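Local coordinates for uncharacterized protein Atu2773 (Agrobacterium tumefaciens, PDB 2QV5) that is of unknown function but belongs to the divergent polysaccharide deacetylase family, and so may act on carbohydrate chains, at residues E81-I86 against N125-M130; E56-F61 against V242-L247; L186-V191 against G215-F220. One frame throughout, in Å; residues are numbered along the deposited sequence. Where two conformers were deposited one is given.

Contact 1: residues E81-I86 against N125-M130; sequences EILLQI and NYTGVM
Ile82-Ile86 and Gly128-Met130 pair as parallel strands in the buried wall of the barrel, and the turn residues leading into the second strand clasp the start of the first. Leu84 reaches both ways: its N gives a hydrogen bond to Gly128 O and its O takes one from Met130 N (2.9 Å). Met130 O then receives Ile86 N almost straight, at 170°. Ahead of this ladder Thr127 N binds Ile82 O at 3.1 Å, and a water accepts from Ile82 N and donates to Asn125 O, bridging where the chains part. Glu81 and Thr127 cross at about a right angle; Thr127 OG1 donates to Glu81 OE2 (2.9 Å) from above the carboxylate plane, 43° out of it, while its CG2 lies on Glu81 CG. The same OE2 accepts from Ser245 N and OE1 from Arg22 N, so this buried carboxylate is held at both oxygens. The two strands are the outer members of a beta-alpha-beta unit with helix 109-120 between them, and neighbouring staves of a closed, seven-stranded parallel beta/alpha barrel, consistent with the distorted barrel of polysaccharide deacetylases. On the face carrying Leu84, Tyr126 lays its ring against that side chain: Leu84 CB stands 4.0 Å from the ring centroid in a CH-pi contact, and CD2 reaches CZ. Tyr126 OH is turned to helix 109-120, bonding Met120 O. On the other face Gln85 and Met130 run side by side in the same direction, CG against CG at 3.4 Å. Met130 CG sits between its backbone N and carbonyl carbon (chi1 57°), which sets the thioether beside Gln85, whose OE1 accepts from Gly38 N of strand 30-39, two strands away across strand 58-62.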
# COMPACT_ATOMS: atom_id res chain seq x y z
N GLU A 81 -8.52 6.47 0.62
CA GLU A 81 -7.64 6.11 -0.49
C GLU A 81 -7.33 4.62 -0.39
O GLU A 81 -7.17 4.08 0.70
CB GLU A 81 -6.34 6.90 -0.46
CG GLU A 81 -5.65 6.98 -1.81
CD GLU A 81 -4.41 7.85 -1.78
OE1 GLU A 81 -4.57 9.08 -1.59
OE2 GLU A 81 -3.30 7.31 -1.98
N ILE A 82 -7.24 3.95 -1.53
CA ILE A 82 -7.06 2.49 -1.59
C ILE A 82 -5.78 2.14 -2.36
O ILE A 82 -5.49 2.78 -3.37
CB ILE A 82 -8.31 1.83 -2.27
CG1 ILE A 82 -9.39 1.48 -1.23
CG2 ILE A 82 -7.98 0.53 -3.00
CD1 ILE A 82 -10.18 2.62 -0.70
N LEU A 83 -5.05 1.12 -1.90
CA LEU A 83 -3.92 0.52 -2.65
C LEU A 83 -4.20 -0.95 -2.93
O LEU A 83 -4.87 -1.62 -2.13
CB LEU A 83 -2.61 0.65 -1.87
CG LEU A 83 -2.06 2.05 -1.61
CD1 LEU A 83 -0.80 2.01 -0.81
CD2 LEU A 83 -1.80 2.78 -2.92
N LEU A 84 -3.70 -1.46 -4.05
CA LEU A 84 -3.77 -2.89 -4.36
C LEU A 84 -2.49 -3.61 -3.92
O LEU A 84 -1.42 -3.24 -4.35
CB LEU A 84 -3.96 -3.09 -5.86
CG LEU A 84 -4.11 -4.52 -6.37
CD1 LEU A 84 -5.28 -5.26 -5.69
CD2 LEU A 84 -4.27 -4.48 -7.86
N GLN A 85 -2.62 -4.64 -3.09
CA GLN A 85 -1.44 -5.43 -2.69
C GLN A 85 -1.18 -6.57 -3.66
O GLN A 85 -2.03 -7.45 -3.84
CB GLN A 85 -1.59 -6.01 -1.29
CG GLN A 85 -1.45 -5.02 -0.18
CD GLN A 85 -1.84 -5.59 1.17
OE1 GLN A 85 -3.00 -5.88 1.42
NE2 GLN A 85 -0.86 -5.75 2.05
N ILE A 86 0.01 -6.58 -4.24
CA ILE A 86 0.40 -7.58 -5.23
C ILE A 86 1.30 -8.64 -4.60
O ILE A 86 2.36 -8.31 -4.08
CB ILE A 86 1.13 -6.90 -6.41
CG1 ILE A 86 0.24 -5.84 -7.05
CG2 ILE A 86 1.57 -7.93 -7.46
CD1 ILE A 86 -1.02 -6.41 -7.67
N ASN A 125 -10.25 1.94 -8.78
CA ASN A 125 -10.21 3.17 -8.00
C ASN A 125 -9.13 3.19 -6.93
O ASN A 125 -9.29 3.79 -5.86
CB ASN A 125 -11.61 3.54 -7.48
CG ASN A 125 -12.58 3.89 -8.61
OD1 ASN A 125 -12.47 3.37 -9.73
ND2 ASN A 125 -13.49 4.78 -8.33
N TYR A 126 -8.01 2.54 -7.25
CA TYR A 126 -6.84 2.55 -6.38
C TYR A 126 -5.76 3.45 -6.98
O TYR A 126 -5.72 3.64 -8.19
CB TYR A 126 -6.31 1.13 -6.11
CG TYR A 126 -6.04 0.27 -7.32
CD1 TYR A 126 -4.75 0.20 -7.88
CD2 TYR A 126 -7.04 -0.49 -7.90
CE1 TYR A 126 -4.50 -0.60 -8.99
CE2 TYR A 126 -6.81 -1.28 -9.01
CZ TYR A 126 -5.53 -1.33 -9.54
OH TYR A 126 -5.30 -2.13 -10.63
N THR A 127 -4.93 4.05 -6.12
CA THR A 127 -3.94 5.04 -6.55
C THR A 127 -2.64 4.39 -6.87
O THR A 127 -1.79 4.97 -7.53
CB THR A 127 -3.65 6.12 -5.47
OG1 THR A 127 -3.39 5.49 -4.20
CG2 THR A 127 -4.81 7.08 -5.35
N GLY A 128 -2.44 3.18 -6.34
CA GLY A 128 -1.17 2.54 -6.57
C GLY A 128 -1.15 1.13 -6.07
O GLY A 128 -2.17 0.61 -5.59
N VAL A 129 0.03 0.53 -6.15
CA VAL A 129 0.22 -0.85 -5.73
C VAL A 129 1.25 -0.91 -4.61
O VAL A 129 2.11 -0.03 -4.48
CB VAL A 129 0.64 -1.79 -6.90
CG1 VAL A 129 -0.33 -1.73 -8.07
CG2 VAL A 129 2.05 -1.47 -7.37
N MET A 130 1.15 -1.95 -3.79
CA MET A 130 2.18 -2.21 -2.80
C MET A 130 2.53 -3.69 -2.83
O MET A 130 1.73 -4.50 -3.27
CB MET A 130 1.78 -1.72 -1.39
CG MET A 130 0.48 -2.28 -0.83
SD MET A 130 0.01 -1.77 0.87
CE MET A 130 1.59 -1.65 1.68
O HOH W 1 -7.92 5.42 -3.95

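Contact 2: residues E56-F61 against V242-L247; sequences EVTLGF and VGVSAL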
# COMPACT_ATOMS: atom_id res chain seq x y z
N GLU A 56 -8.96 8.87 6.56
CA GLU A 56 -7.63 9.37 6.24
C GLU A 56 -6.62 8.23 6.17
O GLU A 56 -5.54 8.40 5.62
CB GLU A 56 -7.18 10.39 7.29
CG GLU A 56 -7.88 11.75 7.19
CD GLU A 56 -9.20 11.81 7.97
OE1 GLU A 56 -9.65 10.78 8.53
OE2 GLU A 56 -9.80 12.91 8.01
N VAL A 57 -6.97 7.09 6.76
CA VAL A 57 -6.13 5.90 6.72
C VAL A 57 -6.28 5.22 5.36
O VAL A 57 -7.40 4.90 4.92
CB VAL A 57 -6.48 4.94 7.89
CG1 VAL A 57 -5.67 3.63 7.82
CG2 VAL A 57 -6.24 5.63 9.22
N THR A 58 -5.15 5.02 4.70
CA THR A 58 -5.11 4.36 3.40
C THR A 58 -5.31 2.86 3.61
O THR A 58 -4.77 2.30 4.56
CB THR A 58 -3.77 4.66 2.70
OG1 THR A 58 -3.66 6.07 2.52
CG2 THR A 58 -3.65 3.95 1.34
N LEU A 59 -6.10 2.22 2.75
CA LEU A 59 -6.35 0.77 2.90
C LEU A 59 -5.72 -0.06 1.79
O LEU A 59 -5.87 0.25 0.61
CB LEU A 59 -7.85 0.50 3.04
CG LEU A 59 -8.59 1.27 4.16
CD1 LEU A 59 -10.08 0.99 4.10
CD2 LEU A 59 -8.06 0.96 5.54
N GLY A 60 -5.00 -1.11 2.16
CA GLY A 60 -4.42 -2.03 1.19
C GLY A 60 -5.31 -3.24 1.01
O GLY A 60 -5.71 -3.88 2.00
N PHE A 61 -5.66 -3.54 -0.24
CA PHE A 61 -6.56 -4.65 -0.55
C PHE A 61 -5.74 -5.83 -1.04
O PHE A 61 -4.91 -5.68 -1.92
CB PHE A 61 -7.59 -4.22 -1.61
CG PHE A 61 -8.76 -3.50 -1.03
CD1 PHE A 61 -8.59 -2.30 -0.34
CD2 PHE A 61 -10.03 -4.03 -1.15
CE1 PHE A 61 -9.65 -1.64 0.22
CE2 PHE A 61 -11.11 -3.36 -0.59
CZ PHE A 61 -10.92 -2.16 0.09
N VAL A 242 -2.74 12.01 5.78
CA VAL A 242 -3.09 12.17 4.38
C VAL A 242 -2.99 10.83 3.66
O VAL A 242 -2.32 9.92 4.15
CB VAL A 242 -2.18 13.22 3.67
CG1 VAL A 242 -2.25 14.57 4.39
CG2 VAL A 242 -0.72 12.75 3.60
N GLY A 243 -3.66 10.70 2.52
CA GLY A 243 -3.50 9.51 1.66
C GLY A 243 -2.05 9.36 1.20
O GLY A 243 -1.32 10.35 1.10
N VAL A 244 -1.64 8.12 0.93
CA VAL A 244 -0.29 7.81 0.44
C VAL A 244 0.12 8.62 -0.79
O VAL A 244 1.26 9.09 -0.87
CB VAL A 244 -0.11 6.28 0.18
CG1 VAL A 244 1.08 5.99 -0.73
CG2 VAL A 244 0.10 5.58 1.50
N SER A 245 -0.82 8.81 -1.72
CA SER A 245 -0.57 9.58 -2.94
C SER A 245 -0.08 11.00 -2.67
O SER A 245 0.70 11.55 -3.45
CB SER A 245 -1.81 9.64 -3.83
OG SER A 245 -1.55 10.41 -4.98
N ALA A 246 -0.54 11.60 -1.57
CA ALA A 246 -0.12 12.97 -1.21
C ALA A 246 1.38 13.04 -0.90
O ALA A 246 2.02 14.09 -1.05
CB ALA A 246 -0.92 13.51 -0.06
N LEU A 247 1.95 11.89 -0.50
CA LEU A 247 3.34 11.83 -0.05
C LEU A 247 4.31 11.27 -1.07
O LEU A 247 5.48 11.64 -1.07
CB LEU A 247 3.44 10.98 1.21
CG LEU A 247 2.74 11.46 2.47
CD1 LEU A 247 3.22 10.63 3.64
CD2 LEU A 247 3.01 12.93 2.69
O HOH W 2 -3.16 7.49 4.99
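Thr58 spans the gap between the start of strand 58-62 and the turn entering the short, weakly bonded helical turn at about 244-247. Its CB points at that turn and comes to 4.2 Å from Val244 CG2. From there the side chain forks. The methyl CG2 continues to the same valine methyl, 4.1 Å from Val244 CG2, the two side chains lying crosswise. The hydroxyl, opposite the carbonyl carbon (chi1 -61°), leans over Gly243 CA and accepts a long hydrogen bond from Val244 N: N to Thr58 OG1 is 3.3 Å, with 150° at the hydrogen. A water sits 2.9 Å from Thr58 OG1 and also lies within bonding distance of Glu56 O and Val242 O, which are 3.9 Å apart. Thus a hydroxyl, with this water beside it, meets the second backbone where no direct backbone bond does. In the barrel the contact lies at the N-terminal end of strand 58-62, whose Thr58 also pairs with Ile34 and Val36 of strand 30-39; Leu83 of strand 82-88 packs on Thr58 from the other neighbouring strand, and Val244 rests on Val35.

Contact 3: residues L186-V191 against G215-F220; sequences LLDGEV and GVASAF
Asp188 OD2 is gripped by two donors at the end of a parallel strand pair: Ser218 N, at 2.9 Å on its syn lone pair, and Ser223 OG of helix 221-233. This closes a beta-alpha-beta crossover, in which strand 180-186 leads through helix 193-210 to its parallel neighbour 212-218. Just before Asp188 the strands are still paired, Leu187 N meeting Val216 O at 2.9 Å and nearly straight, 174°. Asp188 CG lies between its own N and carbonyl carbon (chi1 59°), which brings the carboxylate over Ala217, with OD2 3.4 Å from Ala217 CB. The other oxygen, OD1, takes a bond from a water that also lies within bonding distance of Ser218 OG. Phe220, two residues further on, occupies the N-cap position of helix 221-233. Leu187 CB also packs on Ala217 CB, and its side chain goes on to helices 193-210 and 221-233. Further along, the two methyls of Val191 divide over Phe220: CG1 touches Phe220 CB at 3.7 Å, and CG2 lies over the ring, 4.3 Å from its centroid. The edge of that same ring meets the carboxylate, with Phe220 CD2 3.7 Å from Asp188 OD2, in the ring plane.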
# COMPACT_ATOMS: atom_id res chain seq x y z
N LEU A 186 7.26 -0.07 10.04
CA LEU A 186 6.31 -1.17 10.19
C LEU A 186 5.71 -1.09 11.60
O LEU A 186 6.42 -1.25 12.60
CB LEU A 186 6.96 -2.53 9.94
CG LEU A 186 6.18 -3.80 10.33
CD1 LEU A 186 4.91 -4.00 9.48
CD2 LEU A 186 7.08 -5.03 10.25
N LEU A 187 4.42 -0.82 11.68
CA LEU A 187 3.79 -0.53 12.97
C LEU A 187 3.48 -1.75 13.82
O LEU A 187 3.46 -1.66 15.05
CB LEU A 187 2.52 0.31 12.78
CG LEU A 187 2.65 1.63 12.02
CD1 LEU A 187 1.26 2.15 11.66
CD2 LEU A 187 3.44 2.69 12.80
N ASP A 188 3.24 -2.89 13.18
CA ASP A 188 2.80 -4.09 13.90
C ASP A 188 3.60 -5.38 13.61
O ASP A 188 3.01 -6.44 13.42
CB ASP A 188 1.30 -4.32 13.66
CG ASP A 188 0.96 -4.49 12.18
OD1 ASP A 188 1.88 -4.49 11.33
OD2 ASP A 188 -0.23 -4.65 11.86
N GLY A 189 4.93 -5.27 13.56
CA GLY A 189 5.79 -6.45 13.54
C GLY A 189 5.61 -7.29 14.79
O GLY A 189 5.69 -8.51 14.74
N GLU A 190 5.37 -6.63 15.92
CA GLU A 190 4.83 -7.31 17.09
C GLU A 190 3.40 -6.82 17.33
O GLU A 190 3.17 -5.62 17.52
CB GLU A 190 5.70 -7.09 18.33
CG GLU A 190 5.14 -7.74 19.59
CD GLU A 190 6.16 -7.85 20.71
OE1 GLU A 190 6.90 -6.87 20.94
OE2 GLU A 190 6.21 -8.92 21.35
N VAL A 191 2.45 -7.75 17.32
CA VAL A 191 1.03 -7.43 17.42
C VAL A 191 0.56 -7.35 18.88
O VAL A 191 -0.20 -8.20 19.36
CB VAL A 191 0.16 -8.42 16.59
CG1 VAL A 191 -1.22 -7.82 16.29
CG2 VAL A 191 0.85 -8.78 15.28
N GLY A 215 3.67 4.90 7.57
CA GLY A 215 3.64 3.68 8.37
C GLY A 215 2.77 2.64 7.70
O GLY A 215 1.80 2.98 7.02
N VAL A 216 3.13 1.37 7.87
CA VAL A 216 2.32 0.28 7.32
C VAL A 216 1.93 -0.70 8.43
O VAL A 216 2.66 -0.88 9.40
CB VAL A 216 3.03 -0.47 6.15
CG1 VAL A 216 3.11 0.41 4.91
CG2 VAL A 216 4.41 -0.96 6.54
N ALA A 217 0.74 -1.27 8.30
CA ALA A 217 0.23 -2.29 9.21
C ALA A 217 -0.70 -3.24 8.45
O ALA A 217 -1.06 -2.97 7.30
CB ALA A 217 -0.50 -1.64 10.36
N SER A 218 -1.04 -4.36 9.08
CA SER A 218 -2.03 -5.30 8.57
C SER A 218 -3.29 -5.13 9.38
O SER A 218 -3.25 -4.50 10.44
CB SER A 218 -1.52 -6.74 8.71
OG SER A 218 -0.43 -6.95 7.84
N ALA A 219 -4.41 -5.67 8.89
CA ALA A 219 -5.71 -5.53 9.56
C ALA A 219 -5.93 -6.53 10.71
O ALA A 219 -6.93 -7.24 10.75
CB ALA A 219 -6.85 -5.61 8.53
N PHE A 220 -4.98 -6.56 11.65
CA PHE A 220 -5.14 -7.30 12.90
C PHE A 220 -5.99 -6.44 13.81
O PHE A 220 -5.96 -5.21 13.69
CB PHE A 220 -3.77 -7.53 13.56
CG PHE A 220 -2.88 -8.49 12.82
CD1 PHE A 220 -3.24 -9.84 12.68
CD2 PHE A 220 -1.66 -8.07 12.30
CE1 PHE A 220 -2.41 -10.73 12.01
CE2 PHE A 220 -0.82 -8.94 11.63
CZ PHE A 220 -1.19 -10.28 11.49
O HOH W 3 1.89 -5.81 9.20

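How the contacts relate
All three contacts draw on one closed parallel beta/alpha barrel. Contacts 1 and 2 are close, centres about 9 Å apart, and share the pairing of strands 82-88 and 58-62: Leu83 N lies 2.8 Å from Leu59 O, a probable hydrogen bond. Contact 3 is more remote, its centre about 17 Å from that of contact 1, yet they meet across the barrel interior, where Met130 CE packs on Val216 CG1 at 4.1 Å. Contacts 2 and 3 do not touch. Contact 2 sits at the N-terminal end of its barrel strand and contact 3 at the C-terminal end, where beta/alpha barrels carry their active sites, although no ligand or catalytic residue is identified here. Along the chain, contact 2 encloses both others.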